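Local coordinates for protein cytosolic IMP-GMP specific 5'-nucleotidase (Legionella pneumophila subsp. pneumophila, PDB 4OHF) that probably hydrolyses the 5'-phosphate of purine nucleoside monophosphates such as IMP and GMP, using a magnesium ion held in a HAD-like domain, at residues Asn317-Glu329 with Val423-Ser435. Sequence-based numbering, arbitrary orientation.
With PO4 (phosphate ion), chain I.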
loop_
_atom_site.group_PDB
_atom_site.type_symbol
_atom_site.label_atom_id
_atom_site.label_comp_id
_atom_site.label_asym_id
_atom_site.label_seq_id
_atom_site.Cartn_x
_atom_site.Cartn_y
_atom_site.Cartn_z
ATOM N N ASN B 317 -17.646 -2.587 -15.035
ATOM C CA ASN B 317 -17.798 -3.277 -16.322
ATOM C C ASN B 317 -18.851 -2.695 -17.269
ATOM O O ASN B 317 -19.144 -3.267 -18.325
ATOM C CB ASN B 317 -17.981 -4.807 -16.148
ATOM C CG ASN B 317 -19.436 -5.243 -16.070
ATOM O OD1 ASN B 317 -19.735 -6.435 -16.158
ATOM N ND2 ASN B 317 -20.345 -4.293 -15.893
ATOM N N TRP B 318 -19.395 -1.543 -16.886
ATOM C CA TRP B 318 -20.360 -0.810 -17.709
ATOM C C TRP B 318 -19.537 -0.019 -18.727
ATOM O O TRP B 318 -18.402 0.370 -18.448
ATOM C CB TRP B 318 -21.111 0.232 -16.875
ATOM C CG TRP B 318 -22.243 -0.239 -16.025
ATOM C CD1 TRP B 318 -22.599 -1.529 -15.745
ATOM C CD2 TRP B 318 -23.174 0.598 -15.331
ATOM N NE1 TRP B 318 -23.696 -1.541 -14.918
ATOM C CE2 TRP B 318 -24.070 -0.249 -14.650
ATOM C CE3 TRP B 318 -23.335 1.984 -15.222
ATOM C CZ2 TRP B 318 -25.117 0.244 -13.866
ATOM C CZ3 TRP B 318 -24.373 2.475 -14.445
ATOM C CH2 TRP B 318 -25.252 1.604 -13.776
ATOM N N ARG B 319 -20.102 0.241 -19.895
ATOM C CA ARG B 319 -19.379 1.050 -20.856
ATOM C C ARG B 319 -19.507 2.489 -20.357
ATOM O O ARG B 319 -20.591 2.924 -19.955
ATOM C CB ARG B 319 -19.993 0.911 -22.249
ATOM C CG ARG B 319 -20.033 -0.529 -22.749
ATOM C CD ARG B 319 -18.691 -1.200 -22.589
ATOM N NE ARG B 319 -17.656 -0.499 -23.340
ATOM C CZ ARG B 319 -17.532 -0.534 -24.662
ATOM N NH1 ARG B 319 -18.386 -1.249 -25.384
ATOM N NH2 ARG B 319 -16.565 0.160 -25.262
ATOM N N THR B 320 -18.402 3.227 -20.354
ATOM C CA THR B 320 -18.436 4.614 -19.909
ATOM C C THR B 320 -18.087 5.601 -21.029
ATOM O O THR B 320 -17.123 5.415 -21.770
ATOM C CB THR B 320 -17.483 4.842 -18.724
ATOM O OG1 THR B 320 -16.175 4.395 -19.080
ATOM C CG2 THR B 320 -17.943 4.073 -17.510
ATOM N N ALA B 321 -18.895 6.649 -21.151
ATOM C CA ALA B 321 -18.680 7.679 -22.154
ATOM C C ALA B 321 -18.556 9.004 -21.417
ATOM O O ALA B 321 -18.932 9.125 -20.258
ATOM C CB ALA B 321 -19.841 7.721 -23.122
ATOM N N LEU B 322 -18.048 10.012 -22.091
ATOM C CA LEU B 322 -17.854 11.289 -21.442
ATOM C C LEU B 322 -18.266 12.500 -22.283
ATOM O O LEU B 322 -18.194 12.499 -23.515
ATOM C CB LEU B 322 -16.384 11.401 -21.078
ATOM C CG LEU B 322 -15.966 12.390 -20.017
ATOM C CD1 LEU B 322 -16.508 11.938 -18.687
ATOM C CD2 LEU B 322 -14.433 12.463 -19.988
ATOM N N VAL B 323 -18.727 13.529 -21.592
ATOM C CA VAL B 323 -19.102 14.780 -22.219
ATOM C C VAL B 323 -18.068 15.772 -21.673
ATOM O O VAL B 323 -17.906 15.894 -20.457
ATOM C CB VAL B 323 -20.524 15.198 -21.801
ATOM C CG1 VAL B 323 -20.659 16.689 -21.855
ATOM C CG2 VAL B 323 -21.542 14.566 -22.723
ATOM N N VAL B 324 -17.332 16.435 -22.561
ATOM C CA VAL B 324 -16.334 17.417 -22.138
ATOM C C VAL B 324 -16.718 18.796 -22.678
ATOM O O VAL B 324 -16.386 19.156 -23.805
ATOM C CB VAL B 324 -14.940 17.039 -22.642
ATOM C CG1 VAL B 324 -13.903 17.978 -22.069
ATOM C CG2 VAL B 324 -14.628 15.613 -22.250
ATOM N N GLU B 325 -17.433 19.554 -21.856
ATOM C CA GLU B 325 -17.902 20.885 -22.218
ATOM C C GLU B 325 -16.837 21.768 -22.868
ATOM O O GLU B 325 -17.125 22.463 -23.839
ATOM C CB GLU B 325 -18.469 21.581 -20.973
ATOM C CG GLU B 325 -18.805 23.060 -21.154
ATOM C CD GLU B 325 -20.256 23.307 -21.532
ATOM O OE1 GLU B 325 -21.048 23.654 -20.622
ATOM O OE2 GLU B 325 -20.614 23.150 -22.729
ATOM N N GLU B 326 -15.612 21.741 -22.345
ATOM C CA GLU B 326 -14.540 22.579 -22.876
ATOM C C GLU B 326 -14.112 22.308 -24.315
ATOM O O GLU B 326 -13.423 23.132 -24.913
ATOM C CB GLU B 326 -13.312 22.521 -21.970
ATOM C CG GLU B 326 -13.550 23.069 -20.577
ATOM C CD GLU B 326 -14.193 22.073 -19.633
ATOM O OE1 GLU B 326 -14.660 21.011 -20.102
ATOM O OE2 GLU B 326 -14.235 22.360 -18.408
ATOM N N LEU B 327 -14.488 21.168 -24.875
ATOM C CA LEU B 327 -14.141 20.879 -26.262
ATOM C C LEU B 327 -14.628 22.015 -27.139
ATOM O O LEU B 327 -14.045 22.294 -28.177
ATOM C CB LEU B 327 -14.820 19.603 -26.741
ATOM C CG LEU B 327 -14.057 18.292 -26.702
ATOM C CD1 LEU B 327 -14.974 17.215 -27.269
ATOM C CD2 LEU B 327 -12.771 18.401 -27.505
ATOM N N GLY B 328 -15.719 22.652 -26.721
ATOM C CA GLY B 328 -16.270 23.760 -27.480
ATOM C C GLY B 328 -15.175 24.738 -27.876
ATOM O O GLY B 328 -14.808 24.862 -29.058
ATOM N N GLU B 329 -14.622 25.428 -26.886
ATOM C CA GLU B 329 -13.574 26.383 -27.175
ATOM C C GLU B 329 -12.270 25.800 -27.733
ATOM O O GLU B 329 -11.642 26.432 -28.572
ATOM C CB GLU B 329 -13.315 27.263 -25.954
ATOM C CG GLU B 329 -14.049 28.588 -26.072
ATOM C CD GLU B 329 -13.884 29.220 -27.486
ATOM O OE1 GLU B 329 -12.722 29.440 -27.924
ATOM O OE2 GLU B 329 -14.911 29.494 -28.162
ATOM N N VAL B 423 -9.157 11.111 -20.182
ATOM C CA VAL B 423 -10.297 11.020 -21.087
ATOM C C VAL B 423 -10.181 9.744 -21.928
ATOM O O VAL B 423 -11.135 8.981 -22.063
ATOM C CB VAL B 423 -10.370 12.248 -22.021
ATOM C CG1 VAL B 423 -11.297 11.974 -23.189
ATOM C CG2 VAL B 423 -10.878 13.438 -21.241
ATOM N N ASP B 424 -8.996 9.514 -22.479
ATOM C CA ASP B 424 -8.774 8.343 -23.293
ATOM C C ASP B 424 -8.974 7.032 -22.527
ATOM O O ASP B 424 -9.502 6.073 -23.080
ATOM C CB ASP B 424 -7.361 8.380 -23.884
ATOM C CG ASP B 424 -7.124 7.272 -24.900
ATOM O OD1 ASP B 424 -7.957 7.130 -25.822
ATOM O OD2 ASP B 424 -6.113 6.544 -24.786
ATOM N N ARG B 425 -8.561 6.984 -21.262
ATOM C CA ARG B 425 -8.676 5.751 -20.487
ATOM C C ARG B 425 -10.075 5.489 -19.934
ATOM O O ARG B 425 -10.488 4.339 -19.774
ATOM C CB ARG B 425 -7.673 5.751 -19.332
ATOM C CG ARG B 425 -7.547 4.408 -18.620
ATOM C CD ARG B 425 -6.922 4.567 -17.245
ATOM N NE ARG B 425 -6.064 3.439 -16.863
ATOM C CZ ARG B 425 -6.446 2.165 -16.858
ATOM N NH1 ARG B 425 -7.689 1.826 -17.223
ATOM N NH2 ARG B 425 -5.586 1.233 -16.469
ATOM N N PHE B 426 -10.807 6.557 -19.656
ATOM C CA PHE B 426 -12.135 6.420 -19.103
ATOM C C PHE B 426 -13.263 6.421 -20.118
ATOM O O PHE B 426 -14.253 5.728 -19.930
ATOM C CB PHE B 426 -12.369 7.524 -18.065
ATOM C CG PHE B 426 -13.779 7.586 -17.543
ATOM C CD1 PHE B 426 -14.780 8.239 -18.265
ATOM C CD2 PHE B 426 -14.113 6.995 -16.328
ATOM C CE1 PHE B 426 -16.089 8.296 -17.777
ATOM C CE2 PHE B 426 -15.415 7.045 -15.832
ATOM C CZ PHE B 426 -16.403 7.695 -16.555
ATOM N N ALA B 427 -13.132 7.188 -21.188
ATOM C CA ALA B 427 -14.211 7.265 -22.164
ATOM C C ALA B 427 -13.982 6.518 -23.452
ATOM O O ALA B 427 -12.967 6.721 -24.110
ATOM C CB ALA B 427 -14.515 8.733 -22.498
ATOM N N CYS B 428 -14.940 5.672 -23.828
ATOM C CA CYS B 428 -14.811 4.947 -25.082
ATOM C C CYS B 428 -15.108 5.975 -26.169
ATOM O O CYS B 428 -14.562 5.913 -27.263
ATOM C CB CYS B 428 -15.769 3.744 -25.126
ATOM S SG CYS B 428 -17.511 4.069 -24.810
ATOM N N ILE B 429 -15.961 6.942 -25.837
ATOM C CA ILE B 429 -16.300 8.035 -26.753
ATOM C C ILE B 429 -16.578 9.275 -25.917
ATOM O O ILE B 429 -16.947 9.176 -24.737
ATOM C CB ILE B 429 -17.567 7.747 -27.619
ATOM C CG1 ILE B 429 -18.814 7.733 -26.742
ATOM C CG2 ILE B 429 -17.420 6.432 -28.335
ATOM C CD1 ILE B 429 -20.087 7.678 -27.503
ATOM N N TYR B 430 -16.370 10.439 -26.519
ATOM C CA TYR B 430 -16.621 11.697 -25.845
ATOM C C TYR B 430 -17.067 12.748 -26.855
ATOM O O TYR B 430 -16.777 12.654 -28.036
ATOM C CB TYR B 430 -15.393 12.159 -25.065
ATOM C CG TYR B 430 -14.142 12.362 -25.875
ATOM C CD1 TYR B 430 -13.364 11.281 -26.258
ATOM C CD2 TYR B 430 -13.715 13.652 -26.232
ATOM C CE1 TYR B 430 -12.191 11.459 -26.973
ATOM C CE2 TYR B 430 -12.546 13.845 -26.940
ATOM C CZ TYR B 430 -11.787 12.741 -27.309
ATOM O OH TYR B 430 -10.628 12.904 -28.030
ATOM N N MET B 431 -17.815 13.734 -26.381
ATOM C CA MET B 431 -18.346 14.773 -27.242
ATOM C C MET B 431 -18.479 16.035 -26.404
ATOM O O MET B 431 -18.400 15.978 -25.186
ATOM C CB MET B 431 -19.716 14.342 -27.780
ATOM C CG MET B 431 -20.755 13.870 -26.712
ATOM S SD MET B 431 -20.685 12.107 -26.146
ATOM C CE MET B 431 -20.002 11.398 -27.498
ATOM N N GLU B 432 -18.669 17.179 -27.042
ATOM C CA GLU B 432 -18.808 18.396 -26.269
ATOM C C GLU B 432 -20.094 18.388 -25.450
ATOM O O GLU B 432 -20.124 18.932 -24.350
ATOM C CB GLU B 432 -18.785 19.612 -27.181
ATOM C CG GLU B 432 -19.294 20.867 -26.508
ATOM C CD GLU B 432 -19.542 21.985 -27.496
ATOM O OE1 GLU B 432 -19.915 21.675 -28.651
ATOM O OE2 GLU B 432 -19.382 23.164 -27.116
ATOM N N LYS B 433 -21.158 17.790 -25.981
ATOM C CA LYS B 433 -22.424 17.725 -25.253
ATOM C C LYS B 433 -23.288 16.539 -25.681
ATOM O O LYS B 433 -23.191 16.044 -26.799
ATOM C CB LYS B 433 -23.212 19.040 -25.414
ATOM C CG LYS B 433 -23.574 19.398 -26.849
ATOM C CD LYS B 433 -24.390 20.673 -26.902
ATOM C CE LYS B 433 -24.719 21.039 -28.332
ATOM N NZ LYS B 433 -23.451 21.071 -29.106
ATOM N N LEU B 434 -24.141 16.095 -24.774
ATOM C CA LEU B 434 -25.014 14.951 -24.988
ATOM C C LEU B 434 -25.817 14.910 -26.296
ATOM O O LEU B 434 -25.951 13.840 -26.915
ATOM C CB LEU B 434 -25.962 14.842 -23.804
ATOM C CG LEU B 434 -26.906 13.651 -23.744
ATOM C CD1 LEU B 434 -26.118 12.315 -23.707
ATOM C CD2 LEU B 434 -27.743 13.811 -22.497
ATOM N N SER B 435 -26.362 16.048 -26.723
ATOM C CA SER B 435 -27.151 16.048 -27.948
ATOM C C SER B 435 -26.255 15.691 -29.137
ATOM O O SER B 435 -26.741 15.287 -30.195
ATOM C CB SER B 435 -27.831 17.412 -28.162
ATOM O OG SER B 435 -26.888 18.438 -28.414
HETATM P P PO4 I . -15.122 1.557 -22.040
HETATM O O1 PO4 I . -16.592 1.763 -22.018
HETATM O O2 PO4 I . -14.437 2.856 -21.828
HETATM O O3 PO4 I . -14.722 0.996 -23.353
HETATM O O4 PO4 I . -14.731 0.613 -20.967
#
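One face of the Phe426 ring receives Thr320 in a CH-pi contact, CB lying 4.0 Å from the ring centroid, while the carbonyl oxygen of Ala321 sits at the ring's edge. In this central sheet of the HAD-like fold, whose magnesium site includes Asp303, close to Val323, the Tyr430 ring has Val423 CG1 over one face and Leu327 CD1 at its edge, 3.9 Å from CD2. At the start of strand 319-323, Arg319 turns its guanidinium edge to a phosphate ion, probably from the crystallisation liquor, NE bonding O1 and NH2 bonding O3, each at 2.8 Å; Lys313 and Arg10 of the same chain and Tyr113 of the second subunit also bind this ion. Strands 319-323 and 429-431 pair in parallel: Cys428 N bonds to Thr320 O (3.0 Å, 168°), Leu322 N to Ile429 O, Met431 N to Leu322 O, and Val324 N to Met431 O. Just after the helix ends, the methyl of Ala427 fits closely against Leu322, CB to CB 3.6 Å. With CG anti to the backbone N (chi1 -160°), branched Leu322 sends CD1 to Phe426 CE1 and CD2 to Val423 CG2. Thr320 OG1 donates a hydrogen bond to Phe426 O (2.5 Å).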